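PDB 5Y9D: acyl-coenzyme A oxidase 1 from Yarrowia lipolytica, which catalyses the FAD-dependent oxidation of 2,3-saturated acyl-CoAs by oxygen to (2E)-enoyl-CoAs and hydrogen peroxide in peroxisomal fatty acid beta-oxidation. Local coordinates for residues A[320-323]-A[324-328]; A[546-549]-A[550-554]. One frame throughout, in Å; residues are numbered along the deposited sequence.

In the fold
Both contacts are local, between residues close along the chain, but they lie in very different surroundings. Contact 1 is in the interior of helix 306-334 in the C-alpha1 domain, and all its touching residues are buried; contact 2 is at the surface, where the loop after helix 519-544 turns into helix 550-556. Their centres are about 42 Å apart and their nearest atoms about 29 Å, so neither touches the other. In contact 1 the continuing backbone bonds of a long helix are overlaid with lysine-aromatic and valine-aromatic packing. In contact 2 a helix is starting, and a glutamine amide accepts a bond from a backbone N-H ahead of the first turn.

Contact 1. Residues A[320-323]-A[324-328]; sequences FHVS and KRFLT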
loop_
_atom_site.group_PDB
_atom_site.type_symbol
_atom_site.label_atom_id
_atom_site.label_comp_id
_atom_site.label_asym_id
_atom_site.label_seq_id
_atom_site.Cartn_x
_atom_site.Cartn_y
_atom_site.Cartn_z
ATOM N N PHE A 320 -4.252 14.901 -5.909
ATOM C CA PHE A 320 -3.226 15.710 -6.579
ATOM C C PHE A 320 -2.156 16.194 -5.609
ATOM O O PHE A 320 -0.964 15.970 -5.819
ATOM C CB PHE A 320 -3.835 16.913 -7.277
ATOM C CG PHE A 320 -2.819 17.962 -7.707
ATOM C CD1 PHE A 320 -1.980 17.742 -8.782
ATOM C CD2 PHE A 320 -2.736 19.182 -7.053
ATOM C CE1 PHE A 320 -1.070 18.719 -9.197
ATOM C CE2 PHE A 320 -1.838 20.166 -7.464
ATOM C CZ PHE A 320 -0.993 19.934 -8.536
ATOM N N HIS A 321 -2.570 16.847 -4.533
ATOM C CA HIS A 321 -1.583 17.477 -3.652
ATOM C C HIS A 321 -0.607 16.511 -2.960
ATOM O O HIS A 321 0.601 16.745 -2.934
ATOM C CB HIS A 321 -2.286 18.352 -2.651
ATOM C CG HIS A 321 -2.789 19.615 -3.248
ATOM N ND1 HIS A 321 -4.125 19.873 -3.428
ATOM C CD2 HIS A 321 -2.132 20.681 -3.745
ATOM C CE1 HIS A 321 -4.277 21.062 -3.970
ATOM N NE2 HIS A 321 -3.081 21.583 -4.148
ATOM N N VAL A 322 -1.105 15.405 -2.444
ATOM C CA VAL A 322 -0.219 14.433 -1.837
ATOM C C VAL A 322 0.631 13.669 -2.886
ATOM O O VAL A 322 1.766 13.314 -2.635
ATOM C CB VAL A 322 -1.048 13.467 -0.974
ATOM C CG1 VAL A 322 -0.222 12.241 -0.540
ATOM C CG2 VAL A 322 -1.624 14.230 0.217
ATOM N N SER A 323 0.072 13.410 -4.057
ATOM C CA SER A 323 0.825 12.781 -5.143
ATOM C C SER A 323 1.962 13.647 -5.557
ATOM O O SER A 323 3.053 13.173 -5.759
ATOM C CB SER A 323 -0.059 12.520 -6.351
ATOM O OG SER A 323 -0.839 11.366 -6.089
ATOM N N LYS A 324 1.718 14.941 -5.637
ATOM C CA LYS A 324 2.737 15.799 -6.149
ATOM C C LYS A 324 3.863 15.917 -5.136
ATOM O O LYS A 324 4.987 16.223 -5.520
ATOM C CB LYS A 324 2.189 17.149 -6.543
ATOM C CG LYS A 324 2.191 18.189 -5.441
ATOM C CD LYS A 324 1.273 19.348 -5.834
ATOM C CE LYS A 324 1.224 20.350 -4.720
ATOM N NZ LYS A 324 0.527 21.555 -5.168
ATOM N N ARG A 325 3.568 15.668 -3.862
ATOM C CA ARG A 325 4.587 15.761 -2.855
ATOM C C ARG A 325 5.520 14.571 -2.985
ATOM O O ARG A 325 6.734 14.713 -2.999
ATOM C CB ARG A 325 3.963 15.775 -1.463
ATOM C CG ARG A 325 4.986 15.797 -0.331
ATOM C CD ARG A 325 4.338 15.736 1.052
ATOM N NE ARG A 325 5.332 15.371 2.050
ATOM C CZ ARG A 325 5.094 14.673 3.151
ATOM N NH1 ARG A 325 3.871 14.252 3.460
ATOM N NH2 ARG A 325 6.126 14.346 3.916
ATOM N N PHE A 326 4.947 13.385 -3.107
ATOM C CA PHE A 326 5.769 12.178 -3.112
ATOM C C PHE A 326 6.431 11.955 -4.468
ATOM O O PHE A 326 7.517 11.443 -4.522
ATOM C CB PHE A 326 4.984 10.973 -2.581
ATOM C CG PHE A 326 4.712 11.057 -1.093
ATOM C CD1 PHE A 326 5.735 10.844 -0.178
ATOM C CD2 PHE A 326 3.450 11.382 -0.610
ATOM C CE1 PHE A 326 5.510 10.918 1.192
ATOM C CE2 PHE A 326 3.223 11.484 0.758
ATOM C CZ PHE A 326 4.255 11.237 1.665
ATOM N N LEU A 327 5.830 12.399 -5.562
ATOM C CA LEU A 327 6.532 12.319 -6.848
ATOM C C LEU A 327 7.751 13.252 -6.854
ATOM O O LEU A 327 8.820 12.899 -7.384
ATOM C CB LEU A 327 5.600 12.640 -7.995
ATOM C CG LEU A 327 4.811 11.433 -8.483
ATOM C CD1 LEU A 327 3.478 11.905 -9.004
ATOM C CD2 LEU A 327 5.570 10.663 -9.574
ATOM N N THR A 328 7.612 14.422 -6.222
ATOM C CA THR A 328 8.750 15.303 -6.062
ATOM C C THR A 328 9.850 14.696 -5.170
ATOM O O THR A 328 11.021 14.836 -5.450
ATOM C CB THR A 328 8.326 16.670 -5.559
ATOM O OG1 THR A 328 7.494 17.280 -6.543
ATOM C CG2 THR A 328 9.538 17.597 -5.306
#
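Ser323 O accepts the backbone N-H of Leu327 at 2.9 Å with an N-H...O angle of 165°, the straightest bond between 320-323 and 324-328. Phe320 O takes Lys324 N at the same length, 2.9 Å, and Val322 O receives Phe326 N at 3.2 Å. Arg325 N is shared between two weak bonds, i to i+4 to His321 O and i to i+3 to Val322 O. One residue on, Lys324 O has two donors, Thr328 N and the hydroxyl OG1, the latter at 2.9 Å. The i to i+4 pattern is that of a turn well inside helix 306-334 of the C-alpha1 domain, with helices 355-391 and 400-437 packed against it. Lys324 CG sits between backbone N and carbonyl carbon (chi1 90°), and the extended chain beyond runs outward, leaning back toward the preceding turn. This sets CD over one face of the Phe320 ring, a CH-pi contact at 3.9 Å from the centroid, while NZ reaches the edge of the His321 ring, 3.1 Å from CD2. With an alanine here, that Phe320 face would probably lose its aliphatic cover and a gap would open beside His321. Val322 CG1 meets the edge of the Phe326 ring in its plane, 3.8 Å from CE2. The Arg325 guanidinium leads away to Ile654 O and Met119 O, with Phe326 CZ over one of its faces.

Contact 2. Residues A[546-549]-A[550-554]; sequences KTLN and PDQAF
Gln552 and Asn549 are brought together by an extended glutamine chain: CG lies anti to its own carbonyl carbon, CD continues the extension, and chi3 of -93° turns the amide so that OE1 points back at the preceding loop. There OE1 accepts the backbone N-H of Asn549 at 3.0 Å. The bond is straight at the hydrogen (165°), but the donor stands well above the plane of the Gln552 carbonyl, not on a lone pair. Asn549 CB also touches OE1, at 3.3 Å, and the two side-chain amides cross with their planes 86° apart. Asn549 holds the N-cap position of helix 550-556 and Gln552 the third residue after it, so this bond is the backbone-to-side-chain half of a capping box; the reciprocal half is missing, since the Asn549 side chain makes no capping bond. Pro550 follows as the first helical residue, and Ala553 N gives the first i to i+4 bond, to Asn549 O, at 3.0 Å. Outside the turn, Leu548 crosses Gln552 obliquely, CG lying 3.7 Å from CB of Gln552. CD2 of Leu548 reaches CA of Ala553 at 4.1 Å, meeting the backbone there and not the methyl group. Pro550 and Ala553 rest on Tyr541 of helix 519-544, and Asp551 and Gln552 pack on Thr342 of the second subunit.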
loop_
_atom_site.group_PDB
_atom_site.type_symbol
_atom_site.label_atom_id
_atom_site.label_comp_id
_atom_site.label_asym_id
_atom_site.label_seq_id
_atom_site.Cartn_x
_atom_site.Cartn_y
_atom_site.Cartn_z
ATOM N N LYS A 546 -36.241 -7.528 -17.338
ATOM C CA LYS A 546 -37.437 -8.259 -17.729
ATOM C C LYS A 546 -37.913 -9.232 -16.658
ATOM O O LYS A 546 -39.109 -9.447 -16.538
ATOM C CB LYS A 546 -37.229 -8.960 -19.068
ATOM C CG LYS A 546 -37.079 -7.989 -20.241
ATOM C CD LYS A 546 -38.205 -6.948 -20.281
ATOM C CE LYS A 546 -38.578 -6.537 -21.701
ATOM N NZ LYS A 546 -37.396 -6.161 -22.526
ATOM N N THR A 547 -36.999 -9.790 -15.868
ATOM C CA THR A 547 -37.390 -10.585 -14.705
ATOM C C THR A 547 -37.093 -9.866 -13.364
ATOM O O THR A 547 -37.931 -9.843 -12.432
ATOM C CB THR A 547 -36.747 -12.000 -14.698
ATOM O OG1 THR A 547 -36.270 -12.294 -13.373
ATOM C CG2 THR A 547 -35.587 -12.146 -15.711
ATOM N N LEU A 548 -35.895 -9.281 -13.286
ATOM C CA LEU A 548 -35.387 -8.645 -12.072
ATOM C C LEU A 548 -35.900 -7.214 -11.888
ATOM O O LEU A 548 -36.392 -6.584 -12.813
ATOM C CB LEU A 548 -33.859 -8.633 -12.120
ATOM C CG LEU A 548 -33.062 -9.861 -11.658
ATOM C CD1 LEU A 548 -33.774 -11.191 -11.801
ATOM C CD2 LEU A 548 -31.743 -9.900 -12.415
ATOM N N ASN A 549 -35.795 -6.725 -10.663
ATOM C CA ASN A 549 -35.997 -5.324 -10.365
ATOM C C ASN A 549 -34.701 -4.624 -10.721
ATOM O O ASN A 549 -33.656 -5.292 -10.808
ATOM C CB ASN A 549 -36.233 -5.131 -8.873
ATOM C CG ASN A 549 -37.542 -5.714 -8.402
ATOM O OD1 ASN A 549 -38.335 -6.251 -9.179
ATOM N ND2 ASN A 549 -37.782 -5.598 -7.110
ATOM N N PRO A 550 -34.742 -3.290 -10.897
ATOM C CA PRO A 550 -33.488 -2.561 -11.171
ATOM C C PRO A 550 -32.335 -2.955 -10.216
ATOM O O PRO A 550 -31.249 -3.304 -10.661
ATOM C CB PRO A 550 -33.883 -1.090 -11.002
ATOM C CG PRO A 550 -35.367 -1.037 -11.243
ATOM C CD PRO A 550 -35.927 -2.412 -10.922
ATOM N N ASP A 551 -32.604 -2.933 -8.920
ATOM C CA ASP A 551 -31.609 -3.233 -7.900
ATOM C C ASP A 551 -30.914 -4.549 -8.151
ATOM O O ASP A 551 -29.695 -4.613 -8.170
ATOM C CB ASP A 551 -32.255 -3.269 -6.498
ATOM C CG ASP A 551 -32.063 -1.980 -5.714
ATOM O OD1 ASP A 551 -31.084 -1.239 -5.965
ATOM O OD2 ASP A 551 -32.886 -1.712 -4.815
ATOM N N GLN A 552 -31.692 -5.606 -8.336
ATOM C CA GLN A 552 -31.125 -6.933 -8.497
ATOM C C GLN A 552 -30.341 -7.014 -9.771
ATOM O O GLN A 552 -29.373 -7.772 -9.844
ATOM C CB GLN A 552 -32.207 -7.991 -8.562
ATOM C CG GLN A 552 -33.149 -8.049 -7.372
ATOM C CD GLN A 552 -34.387 -8.836 -7.722
ATOM O OE1 GLN A 552 -35.406 -8.268 -8.147
ATOM N NE2 GLN A 552 -34.295 -10.153 -7.601
ATOM N N ALA A 553 -30.764 -6.259 -10.785
ATOM C CA ALA A 553 -30.039 -6.222 -12.057
ATOM C C ALA A 553 -28.650 -5.640 -11.887
ATOM O O ALA A 553 -27.684 -6.237 -12.342
ATOM C CB ALA A 553 -30.812 -5.441 -13.109
ATOM N N PHE A 554 -28.551 -4.482 -11.231
ATOM C CA PHE A 554 -27.247 -3.798 -11.029
ATOM C C PHE A 554 -26.261 -4.659 -10.276
ATOM O O PHE A 554 -25.109 -4.749 -10.703
ATOM C CB PHE A 554 -27.401 -2.431 -10.348
ATOM C CG PHE A 554 -28.014 -1.386 -11.242
ATOM C CD1 PHE A 554 -27.440 -1.082 -12.468
ATOM C CD2 PHE A 554 -29.167 -0.729 -10.873
ATOM C CE1 PHE A 554 -28.021 -0.154 -13.307
ATOM C CE2 PHE A 554 -29.743 0.208 -11.705
ATOM C CZ PHE A 554 -29.177 0.481 -12.931
#